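Local coordinates for protein putative TIM-barrel metal-dependent hydrolase (Mycobacterium avium subsp. paratuberculosis S397, PDB 4DZI) that probably acts as a metal-dependent hydrolase of the amidohydrolase superfamily, carrying a two-metal site, here occupied by cadmium, in its TIM-barrel fold, at residues 168-176 with 199-208. Numbering follows the deposited sequence.
Sequences IVSLADPTR and VPGLVKPRSL
In this TIM-barrel amidohydrolase, the turn leading into helix 174-186 is clamped by Arg206; the loop that carries this arginine, between strand 192-193 and helix 214-223, folds back on itself through two backbone hydrogen bonds between Val199 and Arg206. NH2 of Arg206 grips two successive carbonyls, Leu171 O at 2.9 Å and Ala172 O at 2.8 Å. Both oxygens lie in the guanidinium plane, but they are met differently: the donor is tilted 20° from the carbonyl plane of Leu171, yet stands well above that of Ala172. With CG beside the backbone N and a bend at chi3 (-71°), the arginine chain brings its flat end up to the turn. Its NE is hydrogen-bonded to His213 NE2, which together with the paired carbonyls should fix the rotation of the group.

Pro174, the first residue of the helix, approaches from the other direction and sets its CD 3.5 Å from Arg206 NH2, oblique to the guanidinium. On the turn's own side, Ser170 OG accepts from Ala172 N in an ST turn, and Asp173 N-caps the helix, its OD1 taking a nearly straight bond from Arg176 N.

Apolar contacts fill in beside the arginine. CG1 of Val199, anti to its own N (chi1 176°), packs 3.7 Å from Leu171 CB, Leu171 and Leu208 cross at about a right angle through their methyl ends, and Ala172 CB meets Pro200 CB. Separately, Ala172 CA makes a CH...O contact of 3.4 Å with Pro200 O. One water ties the two loops together, donating to Ala172 O (3.2 Å) and accepting from Leu202 N and Arg206 NH1, these two both 2.9 Å from its oxygen.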
loop_
_atom_site.group_PDB
_atom_site.type_symbol
_atom_site.label_atom_id
_atom_site.label_comp_id
_atom_site.label_asym_id
_atom_site.label_seq_id
_atom_site.Cartn_x
_atom_site.Cartn_y
_atom_site.Cartn_z
ATOM N N ILE C 168 22.225 -10.139 -10.786
ATOM C CA ILE C 168 21.080 -10.388 -9.886
ATOM C C ILE C 168 21.485 -11.404 -8.839
ATOM O O ILE C 168 22.159 -12.387 -9.160
ATOM C CB ILE C 168 19.859 -10.902 -10.675
ATOM C CG1 ILE C 168 19.368 -9.829 -11.658
ATOM C CG2 ILE C 168 18.727 -11.292 -9.713
ATOM C CD1 ILE C 168 18.318 -10.331 -12.635
ATOM N N VAL C 169 21.077 -11.188 -7.589
ATOM C CA VAL C 169 21.195 -12.232 -6.555
ATOM C C VAL C 169 19.786 -12.569 -6.107
ATOM O O VAL C 169 19.043 -11.666 -5.692
ATOM C CB VAL C 169 22.029 -11.788 -5.359
ATOM C CG1 VAL C 169 21.988 -12.848 -4.265
ATOM C CG2 VAL C 169 23.466 -11.558 -5.829
ATOM N N SER C 170 19.394 -13.835 -6.267
ATOM C CA SER C 170 18.162 -14.313 -5.662
ATOM C C SER C 170 18.498 -14.971 -4.335
ATOM O O SER C 170 19.424 -15.792 -4.240
ATOM C CB SER C 170 17.448 -15.342 -6.537
ATOM O OG SER C 170 16.321 -15.892 -5.820
ATOM N N LEU C 171 17.715 -14.646 -3.316
ATOM C CA LEU C 171 17.847 -15.296 -2.021
ATOM C C LEU C 171 16.935 -16.538 -1.894
ATOM O O LEU C 171 16.779 -17.046 -0.770
ATOM C CB LEU C 171 17.478 -14.314 -0.909
ATOM C CG LEU C 171 18.478 -13.173 -0.754
ATOM C CD1 LEU C 171 17.961 -12.060 0.138
ATOM C CD2 LEU C 171 19.771 -13.746 -0.217
ATOM N N ALA C 172 16.359 -17.025 -2.998
ATOM C CA ALA C 172 15.353 -18.095 -2.932
ATOM C C ALA C 172 15.913 -19.348 -2.273
ATOM O O ALA C 172 15.210 -20.035 -1.546
ATOM C CB ALA C 172 14.760 -18.405 -4.308
ATOM N N ASP C 173 17.174 -19.653 -2.557
ATOM C CA ASP C 173 17.888 -20.730 -1.838
ATOM C C ASP C 173 19.085 -20.050 -1.192
ATOM O O ASP C 173 20.043 -19.677 -1.897
ATOM C CB ASP C 173 18.345 -21.769 -2.857
ATOM C CG ASP C 173 19.248 -22.863 -2.253
ATOM O OD1 ASP C 173 19.960 -22.620 -1.264
ATOM O OD2 ASP C 173 19.253 -23.968 -2.819
ATOM N N PRO C 174 19.038 -19.818 0.137
ATOM C CA PRO C 174 20.046 -18.908 0.654
ATOM C C PRO C 174 21.475 -19.444 0.658
ATOM O O PRO C 174 22.412 -18.651 0.672
ATOM C CB PRO C 174 19.593 -18.651 2.099
ATOM C CG PRO C 174 18.128 -18.847 2.057
ATOM C CD PRO C 174 17.905 -19.969 1.068
ATOM N N THR C 175 21.644 -20.761 0.654
ATOM C CA THR C 175 22.987 -21.347 0.585
ATOM C C THR C 175 23.554 -21.156 -0.814
ATOM O O THR C 175 24.704 -20.726 -0.973
ATOM C CB THR C 175 22.922 -22.846 0.872
ATOM O OG1 THR C 175 22.573 -23.019 2.242
ATOM C CG2 THR C 175 24.264 -23.510 0.603
ATOM N N ARG C 176 22.734 -21.460 -1.826
ATOM C CA ARG C 176 23.135 -21.213 -3.208
ATOM C C ARG C 176 23.333 -19.711 -3.476
ATOM O O ARG C 176 24.189 -19.340 -4.276
ATOM C CB ARG C 176 22.176 -21.862 -4.194
ATOM C CG ARG C 176 22.509 -21.620 -5.654
ATOM C CD ARG C 176 23.775 -22.343 -6.083
ATOM N NE ARG C 176 24.316 -21.819 -7.336
ATOM C CZ ARG C 176 23.889 -22.169 -8.546
ATOM N NH1 ARG C 176 22.897 -23.044 -8.681
ATOM N NH2 ARG C 176 24.457 -21.642 -9.624
ATOM N N VAL C 199 10.832 -12.950 -0.750
ATOM C CA VAL C 199 11.779 -13.950 -1.255
ATOM C C VAL C 199 11.077 -15.291 -1.394
ATOM O O VAL C 199 10.509 -15.805 -0.421
ATOM C CB VAL C 199 12.990 -14.116 -0.282
ATOM C CG1 VAL C 199 13.904 -15.219 -0.778
ATOM C CG2 VAL C 199 13.768 -12.803 -0.132
ATOM N N PRO C 200 11.127 -15.883 -2.588
ATOM C CA PRO C 200 10.452 -17.169 -2.774
ATOM C C PRO C 200 11.057 -18.250 -1.868
ATOM O O PRO C 200 12.272 -18.267 -1.613
ATOM C CB PRO C 200 10.728 -17.492 -4.248
ATOM C CG PRO C 200 10.871 -16.145 -4.880
ATOM C CD PRO C 200 11.661 -15.358 -3.858
ATOM N N GLY C 201 10.207 -19.154 -1.406
ATOM C CA GLY C 201 10.706 -20.257 -0.561
ATOM C C GLY C 201 10.182 -21.603 -1.004
ATOM O O GLY C 201 9.167 -21.681 -1.681
ATOM N N LEU C 202 10.903 -22.670 -0.663
ATOM C CA LEU C 202 10.424 -24.020 -0.944
ATOM C C LEU C 202 9.133 -24.270 -0.199
ATOM O O LEU C 202 8.201 -24.866 -0.734
ATOM C CB LEU C 202 11.458 -25.057 -0.517
ATOM C CG LEU C 202 12.674 -25.220 -1.409
ATOM C CD1 LEU C 202 13.631 -26.197 -0.746
ATOM C CD2 LEU C 202 12.249 -25.711 -2.788
ATOM N N VAL C 203 9.079 -23.794 1.039
ATOM C CA VAL C 203 7.944 -24.053 1.907
ATOM C C VAL C 203 6.945 -22.916 1.833
ATOM O O VAL C 203 5.755 -23.150 1.650
ATOM C CB VAL C 203 8.387 -24.265 3.373
ATOM C CG1 VAL C 203 7.178 -24.474 4.279
ATOM C CG2 VAL C 203 9.371 -25.428 3.472
ATOM N N LYS C 204 7.442 -21.688 1.975
ATOM C CA LYS C 204 6.604 -20.493 2.008
ATOM C C LYS C 204 7.526 -19.296 1.738
ATOM O O LYS C 204 8.731 -19.426 1.858
ATOM C CB LYS C 204 6.004 -20.312 3.394
ATOM C CG LYS C 204 7.048 -20.078 4.480
ATOM C CD LYS C 204 6.428 -20.058 5.872
ATOM C CE LYS C 204 5.349 -18.994 5.960
ATOM N NZ LYS C 204 4.989 -18.668 7.371
ATOM N N PRO C 205 6.956 -18.132 1.384
ATOM C CA PRO C 205 7.827 -16.981 1.098
ATOM C C PRO C 205 8.503 -16.440 2.353
ATOM O O PRO C 205 8.031 -16.684 3.461
ATOM C CB PRO C 205 6.872 -15.926 0.520
ATOM C CG PRO C 205 5.500 -16.348 0.951
ATOM C CD PRO C 205 5.519 -17.832 1.206
ATOM N N ARG C 206 9.594 -15.693 2.181
ATOM C CA ARG C 206 10.330 -15.115 3.315
ATOM C C ARG C 206 10.480 -13.578 3.218
ATOM O O ARG C 206 10.514 -12.982 2.127
ATOM C CB ARG C 206 11.729 -15.742 3.466
ATOM C CG ARG C 206 11.767 -17.235 3.788
ATOM C CD ARG C 206 13.212 -17.658 4.004
ATOM N NE ARG C 206 14.019 -17.671 2.773
ATOM C CZ ARG C 206 13.953 -18.598 1.811
ATOM N NH1 ARG C 206 13.074 -19.606 1.865
ATOM N NH2 ARG C 206 14.738 -18.504 0.738
ATOM N N SER C 207 10.546 -12.944 4.377
ATOM C CA SER C 207 10.957 -11.551 4.505
ATOM C C SER C 207 12.406 -11.413 4.022
ATOM O O SER C 207 13.200 -12.334 4.175
ATOM C CB SER C 207 10.886 -11.177 5.985
ATOM O OG SER C 207 11.424 -9.911 6.215
ATOM N N LEU C 208 12.743 -10.264 3.435
ATOM C CA LEU C 208 14.139 -9.984 3.080
ATOM C C LEU C 208 15.035 -10.080 4.313
ATOM O O LEU C 208 16.194 -10.466 4.210
ATOM C CB LEU C 208 14.247 -8.609 2.416
ATOM C CG LEU C 208 13.799 -8.677 0.944
ATOM C CD1 LEU C 208 13.452 -7.283 0.433
ATOM C CD2 LEU C 208 14.913 -9.276 0.087
HETATM O O HOH W 1 13.504 -21.972 0.295
#